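Local coordinates for genome polyprotein (Chicken sicinivirus JSY, PDB 6QWT) that probably copies the viral genome as the RNA-dependent RNA polymerase released from the polyprotein of a picornavirus, at residues 15-20 / 280-285; 39-44 / 48-53. One frame throughout, in Å; residues are numbered along the deposited sequence.

Contact 1 (15-20 / 280-285); sequences VPRRSK and HVFGDQ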
ATOM      1  N   VAL A  15      12.244  -3.302 -19.022  1.00 27.06           N
ATOM      2  CA  VAL A  15      12.366  -2.658 -17.717  1.00 23.90           C
ATOM      3  C   VAL A  15      12.988  -1.280 -17.934  1.00 27.65           C
ATOM      4  O   VAL A  15      14.158  -1.202 -18.346  1.00 24.34           O
ATOM      5  CB  VAL A  15      13.211  -3.500 -16.751  1.00 23.97           C
ATOM      6  CG1 VAL A  15      13.356  -2.791 -15.412  1.00 22.75           C
ATOM      7  CG2 VAL A  15      12.596  -4.883 -16.569  1.00 23.65           C
ATOM      8  N   PRO A  16      12.262  -0.190 -17.685  1.00 29.32           N
ATOM      9  CA  PRO A  16      12.848   1.145 -17.877  1.00 22.32           C
ATOM     10  C   PRO A  16      14.061   1.350 -16.978  1.00 27.75           C
ATOM     11  O   PRO A  16      14.016   1.081 -15.775  1.00 26.88           O
ATOM     12  CB  PRO A  16      11.699   2.093 -17.508  1.00 25.92           C
ATOM     13  CG  PRO A  16      10.450   1.276 -17.688  1.00 23.74           C
ATOM     14  CD  PRO A  16      10.839  -0.125 -17.303  1.00 27.53           C
ATOM     15  N   ARG A  17      15.156   1.818 -17.580  1.00 21.25           N
ATOM     16  CA  ARG A  17      16.411   2.031 -16.869  1.00 25.32           C
ATOM     17  C   ARG A  17      16.751   3.503 -16.687  1.00 26.88           C
ATOM     18  O   ARG A  17      17.784   3.818 -16.088  1.00 24.85           O
ATOM     19  CB  ARG A  17      17.561   1.323 -17.597  1.00 27.48           C
ATOM     20  CG  ARG A  17      17.379  -0.182 -17.745  1.00 25.34           C
ATOM     21  CD  ARG A  17      17.393  -0.880 -16.391  1.00 22.74           C
ATOM     22  NE  ARG A  17      17.243  -2.329 -16.517  1.00 26.69           N
ATOM     23  CZ  ARG A  17      17.468  -3.187 -15.527  1.00 25.75           C
ATOM     24  NH1 ARG A  17      17.310  -4.490 -15.721  1.00 21.42           N
ATOM     25  NH2 ARG A  17      17.857  -2.741 -14.341  1.00 23.99           N
ATOM     26  N   ARG A  18      15.918   4.411 -17.187  1.00 26.28           N
ATOM     27  CA  ARG A  18      16.103   5.842 -17.001  1.00 34.92           C
ATOM     28  C   ARG A  18      14.954   6.397 -16.169  1.00 30.92           C
ATOM     29  O   ARG A  18      13.789   6.047 -16.388  1.00 27.97           O
ATOM     30  CB  ARG A  18      16.182   6.570 -18.347  1.00 35.71           C
ATOM     31  CG  ARG A  18      16.458   8.058 -18.230  1.00 41.81           C
ATOM     32  CD  ARG A  18      16.374   8.735 -19.585  1.00 50.26           C
ATOM     33  NE  ARG A  18      17.049   7.956 -20.619  1.00 54.62           N
ATOM     34  CZ  ARG A  18      18.332   8.095 -20.938  1.00 56.79           C
ATOM     35  NH1 ARG A  18      18.865   7.345 -21.890  1.00 52.03           N
ATOM     36  NH2 ARG A  18      19.083   8.985 -20.303  1.00 60.48           N
ATOM     37  N   SER A  19      15.289   7.260 -15.214  1.00 29.05           N
ATOM     38  CA  SER A  19      14.291   7.842 -14.330  1.00 27.76           C
ATOM     39  C   SER A  19      13.545   8.971 -15.027  1.00 29.01           C
ATOM     40  O   SER A  19      14.127   9.736 -15.802  1.00 26.72           O
ATOM     41  CB  SER A  19      14.948   8.363 -13.051  1.00 29.98           C
ATOM     42  OG  SER A  19      14.006   9.024 -12.220  1.00 30.23           O
ATOM     43  N   LYS A  20      12.244   9.063 -14.751  1.00 31.03           N
ATOM     44  CA  LYS A  20      11.435  10.188 -15.203  1.00 30.92           C
ATOM     45  C   LYS A  20      11.552  11.399 -14.289  1.00 31.02           C
ATOM     46  O   LYS A  20      11.016  12.462 -14.624  1.00 24.36           O
ATOM     47  CB  LYS A  20       9.965   9.772 -15.313  1.00 31.76           C
ATOM     48  CG  LYS A  20       9.740   8.481 -16.079  1.00 37.17           C
ATOM     49  CD  LYS A  20       8.931   8.716 -17.343  1.00 44.65           C
ATOM     50  CE  LYS A  20       8.374   7.409 -17.888  1.00 55.76           C
ATOM     51  NZ  LYS A  20       7.398   6.782 -16.952  1.00 54.77           N
ATOM     52  N   HIS A 280       5.618 -14.098 -12.324  1.00 22.75           N
ATOM     53  CA  HIS A 280       6.181 -12.773 -12.529  1.00 25.82           C
ATOM     54  C   HIS A 280       7.038 -12.754 -13.786  1.00 25.02           C
ATOM     55  O   HIS A 280       7.572 -13.782 -14.208  1.00 25.28           O
ATOM     56  CB  HIS A 280       7.037 -12.333 -11.333  1.00 26.89           C
ATOM     57  CG  HIS A 280       6.299 -12.299 -10.032  1.00 28.33           C
ATOM     58  ND1 HIS A 280       6.020 -11.125  -9.366  1.00 27.67           N
ATOM     59  CD2 HIS A 280       5.796 -13.296  -9.262  1.00 26.92           C
ATOM     60  CE1 HIS A 280       5.374 -11.399  -8.247  1.00 28.14           C
ATOM     61  NE2 HIS A 280       5.222 -12.707  -8.162  1.00 27.89           N
ATOM     62  N   VAL A 281       7.169 -11.568 -14.379  1.00 25.20           N
ATOM     63  CA  VAL A 281       8.093 -11.352 -15.486  1.00 26.74           C
ATOM     64  C   VAL A 281       8.832 -10.039 -15.244  1.00 27.16           C
ATOM     65  O   VAL A 281       8.210  -8.973 -15.166  1.00 27.07           O
ATOM     66  CB  VAL A 281       7.393 -11.353 -16.858  1.00 27.10           C
ATOM     67  CG1 VAL A 281       6.235 -10.350 -16.918  1.00 24.50           C
ATOM     68  CG2 VAL A 281       8.405 -11.109 -17.967  1.00 24.87           C
ATOM     69  N   PHE A 282      10.149 -10.121 -15.095  1.00 25.50           N
ATOM     70  CA  PHE A 282      11.013  -8.964 -14.878  1.00 25.57           C
ATOM     71  C   PHE A 282      11.957  -8.882 -16.071  1.00 25.99           C
ATOM     72  O   PHE A 282      13.004  -9.536 -16.089  1.00 24.92           O
ATOM     73  CB  PHE A 282      11.773  -9.096 -13.560  1.00 24.93           C
ATOM     74  CG  PHE A 282      12.739  -7.975 -13.292  1.00 24.72           C
ATOM     75  CD1 PHE A 282      12.284  -6.724 -12.906  1.00 24.43           C
ATOM     76  CD2 PHE A 282      14.103  -8.178 -13.408  1.00 27.30           C
ATOM     77  CE1 PHE A 282      13.171  -5.695 -12.649  1.00 24.51           C
ATOM     78  CE2 PHE A 282      14.997  -7.153 -13.153  1.00 26.78           C
ATOM     79  CZ  PHE A 282      14.530  -5.911 -12.773  1.00 26.50           C
ATOM     80  N   GLY A 283      11.589  -8.088 -17.070  1.00 26.55           N
ATOM     81  CA  GLY A 283      12.362  -8.089 -18.301  1.00 24.43           C
ATOM     82  C   GLY A 283      12.151  -9.424 -18.996  1.00 25.99           C
ATOM     83  O   GLY A 283      11.019  -9.820 -19.301  1.00 23.40           O
ATOM     84  N   ASP A 284      13.246 -10.141 -19.250  1.00 24.64           N
ATOM     85  CA  ASP A 284      13.196 -11.493 -19.793  1.00 24.06           C
ATOM     86  C   ASP A 284      13.396 -12.553 -18.713  1.00 25.28           C
ATOM     87  O   ASP A 284      13.684 -13.714 -19.028  1.00 23.29           O
ATOM     88  CB  ASP A 284      14.236 -11.658 -20.908  1.00 24.06           C
ATOM     89  CG  ASP A 284      14.034 -12.931 -21.725  1.00 28.09           C
ATOM     90  OD1 ASP A 284      12.899 -13.178 -22.186  1.00 31.14           O
ATOM     91  OD2 ASP A 284      15.015 -13.685 -21.898  1.00 26.10           O
ATOM     92  N   GLN A 285      13.255 -12.174 -17.443  1.00 26.20           N
ATOM     93  CA  GLN A 285      13.361 -13.106 -16.326  1.00 25.82           C
ATOM     94  C   GLN A 285      11.955 -13.548 -15.931  1.00 27.09           C
ATOM     95  O   GLN A 285      11.169 -12.753 -15.404  1.00 25.05           O
ATOM     96  CB  GLN A 285      14.092 -12.468 -15.147  1.00 24.86           C
ATOM     97  CG  GLN A 285      15.492 -11.982 -15.474  1.00 24.25           C
ATOM     98  CD  GLN A 285      16.403 -13.100 -15.948  1.00 29.24           C
ATOM     99  OE1 GLN A 285      16.724 -14.019 -15.194  1.00 28.01           O
ATOM    100  NE2 GLN A 285      16.829 -13.022 -17.203  1.00 30.55           N
TER
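Val15 meets Phe282 and Gly283 with its two methyl groups, a compact example of how a branched side chain can fasten a loop to the end of a hairpin without polar help. CG2 of Val15 does two jobs. It lies over one face of the Phe282 ring, 4.2 Å from the ring centroid and 18° off the normal, which makes a CH-pi contact displaced toward the rim; it also rests against the turn, 3.4 Å from Gly283 N. The other methyl, CG1, stands anti to the backbone N (chi1 178°) and reaches Phe282 CE1 at 4.0 Å, and the same methyl also lies over one face of the Arg17 guanidinium, toward its rim. The isopropyl group thus fills the angle between ring, turn and arginine, and the long directions of the valine and phenylalanine side chains cross at about a right angle. Phe55, meeting Phe282 edge-to-face, and Thr155 also pack against the ring.

The Arg17 side is looser. NH1 of Arg17 comes no nearer than 4.3 Å to Phe282 CZ, and obliquely, so the pair is not a stack; the guanidinium instead takes its polar hold from a salt bridge to Asp51 and a bond to the carbonyl of Leu39. Beyond Gly283 the hairpin turns to solvent, with Asp284 and Gln285 exposed and making no contact with 15-20.

Gly283 and Asp284 are the central residues of a type II' turn. Phe282 N reaches Gln285 O at 2.8 Å, and Gln285 N returns to Phe282 O at 3.0 Å. This is the classic two-residue beta-hairpin, joining strands 277-282 and 285-290 in a mixed sheet consistent with the fingers of a picornaviral polymerase.

Contact 2 (39-44 / 48-53); sequences LSRHDR and ADVDQV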
ATOM      1  N   LEU A  39      18.077   2.991 -11.037  1.00 20.66           N
ATOM      2  CA  LEU A  39      17.386   2.113 -11.970  1.00 24.89           C
ATOM      3  C   LEU A  39      18.323   1.355 -12.898  1.00 25.47           C
ATOM      4  O   LEU A  39      17.950   0.281 -13.377  1.00 22.75           O
ATOM      5  CB  LEU A  39      16.376   2.911 -12.811  1.00 23.54           C
ATOM      6  CG  LEU A  39      15.324   3.708 -12.028  1.00 24.31           C
ATOM      7  CD1 LEU A  39      14.412   4.475 -12.971  1.00 25.98           C
ATOM      8  CD2 LEU A  39      14.504   2.806 -11.108  1.00 22.62           C
ATOM      9  N   SER A  40      19.525   1.867 -13.145  1.00 23.24           N
ATOM     10  CA  SER A  40      20.453   1.271 -14.096  1.00 25.92           C
ATOM     11  C   SER A  40      21.525   0.466 -13.372  1.00 27.46           C
ATOM     12  O   SER A  40      21.981   0.848 -12.289  1.00 27.01           O
ATOM     13  CB  SER A  40      21.109   2.352 -14.959  1.00 26.01           C
ATOM     14  OG  SER A  40      22.294   1.872 -15.568  1.00 28.78           O
ATOM     15  N   ARG A  41      21.932  -0.649 -13.986  1.00 27.03           N
ATOM     16  CA  ARG A  41      23.041  -1.432 -13.449  1.00 25.97           C
ATOM     17  C   ARG A  41      24.380  -0.724 -13.608  1.00 26.68           C
ATOM     18  O   ARG A  41      25.380  -1.195 -13.055  1.00 31.59           O
ATOM     19  CB  ARG A  41      23.097  -2.804 -14.127  1.00 26.88           C
ATOM     20  CG  ARG A  41      21.757  -3.530 -14.193  1.00 29.00           C
ATOM     21  CD  ARG A  41      21.894  -5.003 -13.834  1.00 28.45           C
ATOM     22  NE  ARG A  41      22.374  -5.813 -14.946  1.00 33.68           N
ATOM     23  CZ  ARG A  41      23.197  -6.850 -14.822  1.00 35.86           C
ATOM     24  NH1 ARG A  41      23.576  -7.522 -15.900  1.00 37.14           N
ATOM     25  NH2 ARG A  41      23.647  -7.213 -13.628  1.00 30.66           N
ATOM     26  N   HIS A  42      24.422   0.391 -14.342  1.00 26.72           N
ATOM     27  CA  HIS A  42      25.640   1.163 -14.548  1.00 32.07           C
ATOM     28  C   HIS A  42      25.593   2.523 -13.852  1.00 32.48           C
ATOM     29  O   HIS A  42      26.367   3.419 -14.205  1.00 34.69           O
ATOM     30  CB  HIS A  42      25.903   1.352 -16.044  1.00 31.24           C
ATOM     31  CG  HIS A  42      25.896   0.076 -16.830  1.00 33.55           C
ATOM     32  ND1 HIS A  42      24.756  -0.434 -17.411  1.00 35.35           N
ATOM     33  CD2 HIS A  42      26.890  -0.791 -17.132  1.00 30.78           C
ATOM     34  CE1 HIS A  42      25.046  -1.560 -18.036  1.00 31.28           C
ATOM     35  NE2 HIS A  42      26.337  -1.800 -17.882  1.00 34.32           N
ATOM     36  N   ASP A  43      24.704   2.697 -12.873  1.00 29.97           N
ATOM     37  CA  ASP A  43      24.595   3.976 -12.176  1.00 31.00           C
ATOM     38  C   ASP A  43      25.895   4.302 -11.448  1.00 26.55           C
ATOM     39  O   ASP A  43      26.407   3.492 -10.669  1.00 30.65           O
ATOM     40  CB  ASP A  43      23.423   3.945 -11.191  1.00 26.66           C
ATOM     41  CG  ASP A  43      22.963   5.338 -10.771  1.00 30.20           C
ATOM     42  OD1 ASP A  43      23.810   6.153 -10.339  1.00 27.36           O
ATOM     43  OD2 ASP A  43      21.748   5.620 -10.869  1.00 26.70           O
ATOM     44  N   ARG A  44      26.430   5.498 -11.708  1.00 28.70           N
ATOM     45  CA  ARG A  44      27.689   5.908 -11.097  1.00 29.68           C
ATOM     46  C   ARG A  44      27.544   6.239  -9.618  1.00 32.69           C
ATOM     47  O   ARG A  44      28.552   6.280  -8.905  1.00 33.41           O
ATOM     48  CB  ARG A  44      28.268   7.113 -11.841  1.00 32.57           C
ATOM     49  N   ALA A  48      27.080  -1.023  -6.281  1.00 28.46           N
ATOM     50  CA  ALA A  48      26.351  -2.280  -6.243  1.00 27.16           C
ATOM     51  C   ALA A  48      25.575  -2.501  -7.539  1.00 27.80           C
ATOM     52  O   ALA A  48      25.454  -1.617  -8.391  1.00 28.76           O
ATOM     53  CB  ALA A  48      25.399  -2.310  -5.043  1.00 27.60           C
ATOM     54  N   ASP A  49      25.048  -3.715  -7.673  1.00 32.41           N
ATOM     55  CA  ASP A  49      24.212  -4.109  -8.799  1.00 28.50           C
ATOM     56  C   ASP A  49      22.758  -4.052  -8.348  1.00 28.84           C
ATOM     57  O   ASP A  49      22.357  -4.798  -7.447  1.00 26.68           O
ATOM     58  CB  ASP A  49      24.587  -5.512  -9.277  1.00 30.65           C
ATOM     59  CG  ASP A  49      23.862  -5.924 -10.545  1.00 33.01           C
ATOM     60  OD1 ASP A  49      22.977  -5.176 -11.007  1.00 35.10           O
ATOM     61  OD2 ASP A  49      24.185  -7.005 -11.081  1.00 36.53           O
ATOM     62  N   VAL A  50      21.973  -3.170  -8.975  1.00 24.51           N
ATOM     63  CA  VAL A  50      20.624  -2.908  -8.484  1.00 28.12           C
ATOM     64  C   VAL A  50      19.722  -4.123  -8.689  1.00 30.47           C
ATOM     65  O   VAL A  50      18.898  -4.451  -7.826  1.00 27.70           O
ATOM     66  CB  VAL A  50      20.048  -1.636  -9.141  1.00 24.87           C
ATOM     67  CG1 VAL A  50      19.971  -1.778 -10.656  1.00 21.42           C
ATOM     68  CG2 VAL A  50      18.684  -1.304  -8.556  1.00 24.33           C
ATOM     69  N   ASP A  51      19.867  -4.824  -9.821  1.00 26.21           N
ATOM     70  CA  ASP A  51      19.068  -6.026 -10.041  1.00 27.75           C
ATOM     71  C   ASP A  51      19.352  -7.082  -8.979  1.00 30.15           C
ATOM     72  O   ASP A  51      18.467  -7.874  -8.637  1.00 32.50           O
ATOM     73  CB  ASP A  51      19.328  -6.592 -11.439  1.00 27.44           C
ATOM     74  CG  ASP A  51      18.673  -5.770 -12.535  1.00 29.09           C
ATOM     75  OD1 ASP A  51      18.687  -6.214 -13.703  1.00 30.07           O
ATOM     76  OD2 ASP A  51      18.149  -4.679 -12.231  1.00 28.65           O
ATOM     77  N   GLN A  52      20.572  -7.103  -8.443  1.00 31.01           N
ATOM     78  CA  GLN A  52      20.916  -8.031  -7.372  1.00 28.98           C
ATOM     79  C   GLN A  52      20.371  -7.551  -6.029  1.00 31.35           C
ATOM     80  O   GLN A  52      19.773  -8.330  -5.276  1.00 30.58           O
ATOM     81  CB  GLN A  52      22.436  -8.209  -7.314  1.00 33.92           C
ATOM     82  CG  GLN A  52      22.909  -9.396  -6.491  1.00 38.19           C
ATOM     83  CD  GLN A  52      23.036  -9.067  -5.016  1.00 45.95           C
ATOM     84  OE1 GLN A  52      23.483  -7.979  -4.645  1.00 46.55           O
ATOM     85  NE2 GLN A  52      22.635 -10.006  -4.165  1.00 49.09           N
ATOM     86  N   VAL A  53      20.557  -6.267  -5.718  1.00 26.44           N
ATOM     87  CA  VAL A  53      20.102  -5.743  -4.432  1.00 29.06           C
ATOM     88  C   VAL A  53      18.578  -5.736  -4.357  1.00 28.14           C
ATOM     89  O   VAL A  53      17.996  -6.048  -3.313  1.00 26.76           O
ATOM     90  CB  VAL A  53      20.688  -4.341  -4.189  1.00 30.41           C
ATOM     91  CG1 VAL A  53      20.181  -3.771  -2.869  1.00 25.92           C
ATOM     92  CG2 VAL A  53      22.213  -4.392  -4.208  1.00 26.98           C
TER
HETATM   93  O   HOH W   1      23.174  -0.517 -10.144  1.00 23.73           O
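Arg41 folds back onto Asp49, the N-cap residue of helix 50-54, and onto Asp51 in the first turn, a small salt-bridge network gathered at a helix start. NH2 of Arg41 lies 2.6 Å from Asp49 OD2, with the carboxylate at the edge of the guanidinium; the hydrogen bond is bent to 122° and weak, so charge probably contributes more than direction. Asp51 joins differently. Its OD1 sits well out of the guanidinium plane, 3.9 Å from Arg41 NE, a long pairing of charges to which no N-H points; the stronger partner of Asp51 is Arg17, which takes the other oxygen, OD2. Bends at chi2 and chi3 bring the arginine chain across both acids, and its CD methylene packs 3.4 Å from Asp51 OD1.

Next to this network Val50 turns CG1 to the loop backbone, 3.7 Å from Ser40 O. A water bridges the same two residues, donating to Ser40 O at 2.8 Å and to Ala48 O, and accepting weakly from Val50 N.

The second shell positions these groups. Asp49 CG stands anti to its own N (chi1 -174°), which lets OD1 cap Asp51 N weakly while OD2 serves Arg41. On the loop side, a type I turn from Ser40 to Asp43 presents Arg41; it is reinforced by an ST turn, in which Ser40 OG accepts from His42 N at 2.9 Å and 161°.

How the contacts relate
From the N terminus the chain runs through strand 2-5, an outer strand of the five-stranded mixed sheet, into the loop that carries 15-20. Contact 1 joins that loop to the hairpin at 280-285 and so closes a circuit of some 260 residues. Contact 2, a short closure between the loop after strand 34-36 and helix 50-54, is nested wholly inside it. Their centres lie about 12 Å apart, and the two touch directly. The salt bridge from Arg17 to Asp51 joins them, and the Leu39 CD1 methyl packs 3.6 Å from Ser19 CA. Together they tie two early loops and a short helix to the sheet.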